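Side-chain contacts in transcobalamin-1 (Homo sapiens, PDB 4KKI), which carries vitamin B12, which it holds with femtomolar affinity and shields from the acid of the stomach: residues C26-E31 with Q267-V272; I34-L39 with T274-G279; Y81-R86 with Y116-K121. All coordinates share one frame; numbering follows the deposited sequence.

Contact 1: C26-E31 with Q267-V272; sequences CEVSEE and QTLNTV
Leu-269, a side chain on helix 265-277, meets Cys-26, Glu-27 and Val-28 of the irregular N-terminal segment, an instance of one apolar residue set against an extended chain. Following the helix from Gln-267, the contact is made at this third position, where Leu-269 spreads over three consecutive residues of the loop. Its CB lies 3.9 Å from Cys-26 SG, close to where the disulfide of Cys-26 with Cys-265 ties the same two parts covalently. With CG anti to the backbone N (chi1 174°), the side chain reaches outward to the loop and its two methyls part. CD2 settles against the backbone, 3.5 Å from Glu-27 O, in van der Waals contact. CD1 meets Val-28 CG2 at 3.8 Å, the two side chains crossing at about a right angle. No hydrogen bond joins the two segments; between them the contact is van der Waals, with the disulfide close by. Helix 284-294 packs against both partners: Leu-294 touches Val-28 and Leu-269 alike and shares backbone hydrogen bonds with Val-28. One turn on from Leu-269, Val-272 rests on the same helix, while helix 244-252 packs against Thr-268 and Val-272.

Contact 2: I34-L39 with T274-G279; sequences IRLKPL and TEISQG
The backbones come closest at Pro-38 and Ile-276, CA to CA 6.8 Å, where a 3-10 turn running into helix 37-45 meets the last turn of helix 265-277. The example illustrates how one branched side chain can serve several partners. Ile-276 CG2, opposite its own N across the CA-CB bond, points into the bend of the facing chain, 3.5 Å from Arg-35 O and 3.7 Å from Pro-38 CB on the proline ring. The longer branch leaves at roughly a right angle to CG2, extended to CD1, which lies 3.7 Å from Leu-39 CD1 and also nears Leu-36 CD2. Leu-39 crosses Ile-276 at about a right angle, its second methyl, CD2, touching both branches. Replacing Leu-39 by alanine would remove the methyls that meet both branches of Ile-276 and is likely to open a gap beside them. Beyond Ile-276 the helix stops in a Schellman motif: Gly-279, with positive phi, returns its N to Ile-276 O at 2.9 Å. In the last helical turn Ser-277 OG donates to Thr-274 O at 2.6 Å, reaching it from the same face as Gln-278 N. Helix 284-294 closes the apolar cluster, Leu-294 touching Leu-36, Leu-39 and Ile-276, and Phe-281 from the intervening loop covers Leu-39 and Ile-276.

Contact 3: Y81-R86 with Y116-K121; sequences YNVKSR and YHLIDK
Val-83 turns its two methyls to different partners, Tyr-116 and Leu-118, through a single torsion: CG1 stands anti to the backbone N (chi1 164°), while CG2 lies beside that N and anti to the carbonyl carbon. On the other segment, the first torsion of Tyr-116 swings the ring to the side of its own backbone N, which brings one face under Val-83 CG1. That methyl rides over the face in a CH-pi contact, 4.1 Å from the Tyr-116 centroid and 15° off the ring normal. It is offset toward the CG and CD2 side of the ring, with Tyr-116 CG the nearest ring atom at 4.0 Å. Val-83 CG2 meets Leu-118 CD2 more loosely, at 4.2 Å. The two methyls of the valine thus straddle a pair of near neighbours, one over an aromatic face and the other against a leucine methyl.

The contact joins two helices of the alpha6-alpha6 barrel: the C-terminal part of helix 69-85 meets the short connection that leads into helix 118-135. In that connection His-117, with positive phi, holds the N-cap position, and its carbonyl O accepts from Lys-121 N at 3.0 Å to begin the first turn. Leu-118 also reaches helix 92-102, where it touches Leu-95, Ile-98 and Ile-99; its side chain stays about 14 Å from the bound cyanocobalamin, away from the binding site.

Within 81-86, side chains also bond back to the preceding turn. Arg-86 NE donates to Asn-82 OD1 at 3.1 Å, a fairly straight bond (N-H...O 160°) with the amide oxygen at the edge of the guanidinium and close to its plane. One turn back from Ser-85, the Tyr-81 carbonyl O takes the serine OG at 2.9 Å, from a position tilted out of the carbonyl plane.

Overall arrangement
From the N terminus, the chain first lays down residues 26-31 and 34-39, then runs through most of the alpha domain before helix 265-277 returns to meet both. Contacts 1 and 2 therefore each close a loop of some 235 residues, and they cross, their segments alternating along the sequence. In space they adjoin, linked by Val-28 CG2 and Leu-36 CD2 at 4.0 Å, and together join the start of the domain to one late helix. Contact 3 closes a short loop of 29 residues nested inside both, tying helix 69-85 to the start of helix 118-135. Its centre lies about 38 Å from that of contact 1, on the opposite side of the chain's centre.

Contact 1: C26-E31 with Q267-V272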
# COMPACT_ATOMS: atom_id res chain seq x y z
N CYS A 26 15.21 -13.64 -3.22
CA CYS A 26 15.87 -13.37 -4.49
C CYS A 26 15.86 -11.87 -4.75
O CYS A 26 15.12 -11.12 -4.12
CB CYS A 26 15.22 -14.13 -5.64
SG CYS A 26 13.61 -13.51 -6.17
N GLU A 27 16.70 -11.43 -5.69
CA GLU A 27 16.82 -10.01 -5.98
C GLU A 27 17.43 -9.79 -7.35
O GLU A 27 18.01 -10.70 -7.94
CB GLU A 27 17.66 -9.31 -4.91
CG GLU A 27 19.08 -9.83 -4.79
CD GLU A 27 19.77 -9.36 -3.52
OE1 GLU A 27 20.41 -8.29 -3.55
OE2 GLU A 27 19.66 -10.07 -2.49
N VAL A 28 17.29 -8.57 -7.86
CA VAL A 28 17.85 -8.19 -9.14
C VAL A 28 19.38 -8.21 -9.08
O VAL A 28 19.98 -7.60 -8.20
CB VAL A 28 17.38 -6.79 -9.56
CG1 VAL A 28 18.07 -6.35 -10.84
CG2 VAL A 28 15.87 -6.77 -9.74
N SER A 29 20.00 -8.94 -10.01
CA SER A 29 21.45 -8.96 -10.11
C SER A 29 21.98 -7.57 -10.45
O SER A 29 21.26 -6.74 -11.01
CB SER A 29 21.91 -9.98 -11.15
OG SER A 29 21.31 -9.73 -12.41
N GLU A 30 23.24 -7.31 -10.12
CA GLU A 30 23.85 -6.01 -10.36
C GLU A 30 23.96 -5.69 -11.85
O GLU A 30 24.06 -4.52 -12.24
CB GLU A 30 25.22 -5.91 -9.69
CG GLU A 30 25.18 -5.98 -8.18
CD GLU A 30 26.44 -5.43 -7.53
OE1 GLU A 30 27.08 -4.54 -8.13
OE2 GLU A 30 26.78 -5.88 -6.41
N GLU A 31 23.93 -6.72 -12.68
CA GLU A 31 23.94 -6.55 -14.13
C GLU A 31 22.59 -6.02 -14.61
O GLU A 31 22.51 -5.26 -15.58
CB GLU A 31 24.27 -7.87 -14.83
CG GLU A 31 24.25 -7.79 -16.35
CD GLU A 31 24.66 -9.10 -17.00
OE1 GLU A 31 25.33 -9.92 -16.34
OE2 GLU A 31 24.30 -9.31 -18.18
N GLN A 267 10.86 -16.54 -10.68
CA GLN A 267 9.78 -16.36 -11.66
C GLN A 267 8.98 -15.10 -11.33
O GLN A 267 8.70 -14.29 -12.21
CB GLN A 267 8.86 -17.57 -11.69
CG GLN A 267 7.75 -17.47 -12.73
CD GLN A 267 6.53 -18.29 -12.39
OE1 GLN A 267 6.38 -18.76 -11.26
NE2 GLN A 267 5.65 -18.48 -13.36
N THR A 268 8.63 -14.96 -10.05
CA THR A 268 7.93 -13.77 -9.58
C THR A 268 8.72 -12.51 -9.89
O THR A 268 8.17 -11.54 -10.42
CB THR A 268 7.68 -13.84 -8.06
OG1 THR A 268 6.77 -14.92 -7.77
CG2 THR A 268 7.08 -12.54 -7.55
N LEU A 269 10.01 -12.53 -9.58
CA LEU A 269 10.91 -11.42 -9.86
C LEU A 269 10.95 -11.09 -11.36
O LEU A 269 10.84 -9.92 -11.74
CB LEU A 269 12.32 -11.73 -9.35
CG LEU A 269 13.43 -10.74 -9.68
CD1 LEU A 269 13.15 -9.38 -9.07
CD2 LEU A 269 14.77 -11.28 -9.21
N ASN A 270 11.11 -12.11 -12.19
CA ASN A 270 11.17 -11.93 -13.64
C ASN A 270 9.91 -11.31 -14.22
O ASN A 270 9.98 -10.41 -15.06
CB ASN A 270 11.47 -13.26 -14.34
CG ASN A 270 12.88 -13.76 -14.07
OD1 ASN A 270 13.76 -12.99 -13.70
ND2 ASN A 270 13.09 -15.06 -14.25
N THR A 271 8.76 -11.79 -13.78
CA THR A 271 7.48 -11.26 -14.23
C THR A 271 7.33 -9.79 -13.84
O THR A 271 6.87 -8.97 -14.64
CB THR A 271 6.31 -12.07 -13.65
OG1 THR A 271 6.38 -13.42 -14.13
CG2 THR A 271 4.97 -11.47 -14.06
N VAL A 272 7.74 -9.45 -12.62
CA VAL A 272 7.70 -8.07 -12.16
C VAL A 272 8.60 -7.18 -13.02
O VAL A 272 8.19 -6.09 -13.44
CB VAL A 272 8.08 -7.94 -10.67
CG1 VAL A 272 8.23 -6.48 -10.27
CG2 VAL A 272 7.05 -8.64 -9.81

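Contact 2: I34-L39 with T274-G279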
# COMPACT_ATOMS: atom_id res chain seq x y z
N ILE A 34 19.82 -1.90 -14.35
CA ILE A 34 19.30 -0.98 -15.35
C ILE A 34 17.78 -1.16 -15.53
O ILE A 34 17.07 -0.22 -15.88
CB ILE A 34 20.04 -1.15 -16.71
CG1 ILE A 34 19.60 -0.08 -17.71
CG2 ILE A 34 19.84 -2.56 -17.27
CD1 ILE A 34 19.86 1.34 -17.25
N ARG A 35 17.30 -2.37 -15.27
CA ARG A 35 15.87 -2.66 -15.38
C ARG A 35 15.05 -1.95 -14.31
O ARG A 35 13.83 -1.82 -14.45
CB ARG A 35 15.62 -4.17 -15.32
CG ARG A 35 16.00 -4.92 -16.59
CD ARG A 35 15.73 -6.41 -16.44
NE ARG A 35 15.78 -7.10 -17.72
CZ ARG A 35 14.72 -7.33 -18.49
NH1 ARG A 35 13.52 -6.91 -18.11
NH2 ARG A 35 14.86 -7.98 -19.64
N LEU A 36 15.71 -1.49 -13.26
CA LEU A 36 15.02 -0.78 -12.18
C LEU A 36 14.94 0.72 -12.44
O LEU A 36 14.30 1.45 -11.69
CB LEU A 36 15.70 -1.05 -10.84
CG LEU A 36 15.72 -2.52 -10.40
CD1 LEU A 36 16.31 -2.65 -9.01
CD2 LEU A 36 14.33 -3.11 -10.46
N LYS A 37 15.61 1.17 -13.50
CA LYS A 37 15.63 2.59 -13.86
C LYS A 37 14.25 3.26 -14.00
O LYS A 37 14.07 4.38 -13.52
CB LYS A 37 16.47 2.83 -15.12
CG LYS A 37 17.56 3.88 -14.98
CD LYS A 37 16.99 5.24 -14.58
CE LYS A 37 18.06 6.33 -14.55
NZ LYS A 37 18.59 6.64 -15.91
N PRO A 38 13.28 2.59 -14.67
CA PRO A 38 11.96 3.23 -14.77
C PRO A 38 11.36 3.54 -13.41
O PRO A 38 10.68 4.56 -13.26
CB PRO A 38 11.13 2.17 -15.49
CG PRO A 38 12.11 1.45 -16.34
CD PRO A 38 13.35 1.36 -15.48
N LEU A 39 11.60 2.68 -12.43
CA LEU A 39 11.12 2.92 -11.07
C LEU A 39 11.78 4.17 -10.52
O LEU A 39 11.11 5.03 -9.94
CB LEU A 39 11.44 1.73 -10.16
CG LEU A 39 10.88 0.36 -10.55
CD1 LEU A 39 11.21 -0.66 -9.47
CD2 LEU A 39 9.39 0.44 -10.79
N THR A 274 9.44 -7.63 -16.04
CA THR A 274 8.77 -7.49 -17.33
C THR A 274 7.72 -6.39 -17.26
O THR A 274 7.59 -5.58 -18.18
CB THR A 274 8.10 -8.80 -17.76
OG1 THR A 274 9.09 -9.82 -17.87
CG2 THR A 274 7.40 -8.62 -19.10
N GLU A 275 6.97 -6.36 -16.16
CA GLU A 275 5.94 -5.35 -15.95
C GLU A 275 6.55 -3.95 -15.92
O GLU A 275 5.99 -3.02 -16.50
CB GLU A 275 5.19 -5.61 -14.64
CG GLU A 275 4.45 -6.94 -14.59
CD GLU A 275 3.14 -6.92 -15.36
OE1 GLU A 275 3.18 -6.78 -16.60
OE2 GLU A 275 2.08 -7.04 -14.71
N ILE A 276 7.68 -3.80 -15.25
CA ILE A 276 8.37 -2.52 -15.15
C ILE A 276 8.74 -1.98 -16.53
O ILE A 276 8.51 -0.80 -16.82
CB ILE A 276 9.66 -2.63 -14.31
CG1 ILE A 276 9.32 -3.06 -12.88
CG2 ILE A 276 10.40 -1.30 -14.29
CD1 ILE A 276 10.54 -3.27 -12.01
N SER A 277 9.29 -2.84 -17.37
CA SER A 277 9.71 -2.44 -18.71
C SER A 277 8.52 -2.03 -19.56
O SER A 277 8.65 -1.24 -20.49
CB SER A 277 10.48 -3.57 -19.39
OG SER A 277 9.66 -4.72 -19.54
N GLN A 278 7.35 -2.56 -19.23
CA GLN A 278 6.13 -2.23 -19.95
C GLN A 278 5.44 -0.99 -19.37
O GLN A 278 4.39 -0.58 -19.85
CB GLN A 278 5.17 -3.42 -19.95
CG GLN A 278 5.71 -4.63 -20.69
CD GLN A 278 4.86 -5.86 -20.49
OE1 GLN A 278 4.03 -5.92 -19.58
NE2 GLN A 278 5.06 -6.87 -21.33
N GLY A 279 6.05 -0.40 -18.35
CA GLY A 279 5.55 0.82 -17.75
C GLY A 279 4.39 0.61 -16.79
O GLY A 279 3.58 1.52 -16.58

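Contact 3: Y81-R86 with Y116-K121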
# COMPACT_ATOMS: atom_id res chain seq x y z
N TYR A 81 5.00 20.39 7.47
CA TYR A 81 3.70 21.01 7.21
C TYR A 81 2.58 20.29 7.95
O TYR A 81 1.78 20.92 8.64
CB TYR A 81 3.41 21.04 5.71
CG TYR A 81 1.98 21.40 5.38
CD1 TYR A 81 1.52 22.70 5.54
CD2 TYR A 81 1.09 20.44 4.92
CE1 TYR A 81 0.21 23.04 5.25
CE2 TYR A 81 -0.22 20.77 4.63
CZ TYR A 81 -0.66 22.07 4.79
OH TYR A 81 -1.96 22.39 4.49
N ASN A 82 2.52 18.97 7.80
CA ASN A 82 1.49 18.18 8.45
C ASN A 82 1.58 18.22 9.97
O ASN A 82 0.57 18.28 10.66
CB ASN A 82 1.51 16.73 7.94
CG ASN A 82 0.96 16.59 6.54
OD1 ASN A 82 -0.25 16.52 6.35
ND2 ASN A 82 1.85 16.56 5.55
N VAL A 83 2.80 18.18 10.49
CA VAL A 83 3.01 18.20 11.93
C VAL A 83 2.59 19.53 12.55
O VAL A 83 1.95 19.56 13.61
CB VAL A 83 4.48 17.88 12.30
CG1 VAL A 83 4.78 18.29 13.73
CG2 VAL A 83 4.77 16.40 12.08
N LYS A 84 2.91 20.63 11.88
CA LYS A 84 2.71 21.95 12.44
C LYS A 84 1.29 22.49 12.29
O LYS A 84 0.93 23.48 12.92
CB LYS A 84 3.70 22.95 11.85
CG LYS A 84 3.27 23.56 10.52
CD LYS A 84 4.28 24.59 10.03
CE LYS A 84 3.74 25.36 8.83
NZ LYS A 84 2.53 26.16 9.18
N SER A 85 0.47 21.85 11.46
CA SER A 85 -0.86 22.40 11.19
C SER A 85 -1.92 21.40 10.72
O SER A 85 -2.98 21.81 10.25
CB SER A 85 -0.74 23.54 10.17
OG SER A 85 -0.18 23.07 8.95
N ARG A 86 -1.65 20.11 10.85
CA ARG A 86 -2.62 19.10 10.42
C ARG A 86 -2.38 17.75 11.08
O ARG A 86 -2.92 16.73 10.64
CB ARG A 86 -2.57 18.94 8.90
CG ARG A 86 -3.92 18.61 8.27
CD ARG A 86 -3.76 18.07 6.86
NE ARG A 86 -3.32 16.67 6.86
CZ ARG A 86 -4.14 15.63 6.81
NH1 ARG A 86 -5.45 15.82 6.76
NH2 ARG A 86 -3.65 14.40 6.81
N TYR A 116 9.41 15.68 17.80
CA TYR A 116 7.99 15.93 17.61
C TYR A 116 7.14 14.91 18.37
O TYR A 116 5.91 14.99 18.36
CB TYR A 116 7.63 15.89 16.12
CG TYR A 116 8.25 16.98 15.29
CD1 TYR A 116 8.52 18.23 15.84
CD2 TYR A 116 8.57 16.77 13.95
CE1 TYR A 116 9.09 19.24 15.08
CE2 TYR A 116 9.14 17.77 13.19
CZ TYR A 116 9.40 19.00 13.75
OH TYR A 116 9.97 19.99 12.99
N HIS A 117 7.81 13.96 19.01
CA HIS A 117 7.15 12.87 19.74
C HIS A 117 6.18 12.09 18.86
O HIS A 117 5.05 11.81 19.26
CB HIS A 117 6.45 13.41 21.00
CG HIS A 117 7.40 13.84 22.07
ND1 HIS A 117 7.65 13.07 23.19
CD2 HIS A 117 8.17 14.94 22.19
CE1 HIS A 117 8.53 13.69 23.96
NE2 HIS A 117 8.86 14.83 23.37
N LEU A 118 6.63 11.74 17.66
CA LEU A 118 5.79 11.06 16.68
C LEU A 118 5.42 9.65 17.12
O LEU A 118 4.34 9.15 16.79
CB LEU A 118 6.48 11.03 15.32
CG LEU A 118 6.80 12.41 14.72
CD1 LEU A 118 7.36 12.27 13.31
CD2 LEU A 118 5.56 13.29 14.73
N ILE A 119 6.32 9.00 17.85
CA ILE A 119 6.07 7.66 18.36
C ILE A 119 4.92 7.70 19.36
O ILE A 119 4.01 6.88 19.30
CB ILE A 119 7.33 7.06 19.02
CG1 ILE A 119 8.42 6.82 17.98
CG2 ILE A 119 6.99 5.75 19.72
CD1 ILE A 119 9.69 6.22 18.55
N ASP A 120 4.97 8.67 20.27
CA ASP A 120 3.90 8.86 21.24
C ASP A 120 2.58 9.14 20.52
O ASP A 120 1.54 8.62 20.91
CB ASP A 120 4.24 10.00 22.21
CG ASP A 120 5.38 9.65 23.14
OD1 ASP A 120 6.19 8.77 22.80
OD2 ASP A 120 5.47 10.26 24.23
N LYS A 121 2.64 9.96 19.48
CA LYS A 121 1.45 10.31 18.72
C LYS A 121 0.89 9.10 17.98
O LYS A 121 -0.33 8.94 17.86
CB LYS A 121 1.74 11.45 17.73
CG LYS A 121 1.88 12.81 18.39
CD LYS A 121 0.56 13.27 18.99
CE LYS A 121 0.74 14.54 19.82
NZ LYS A 121 1.34 15.65 19.04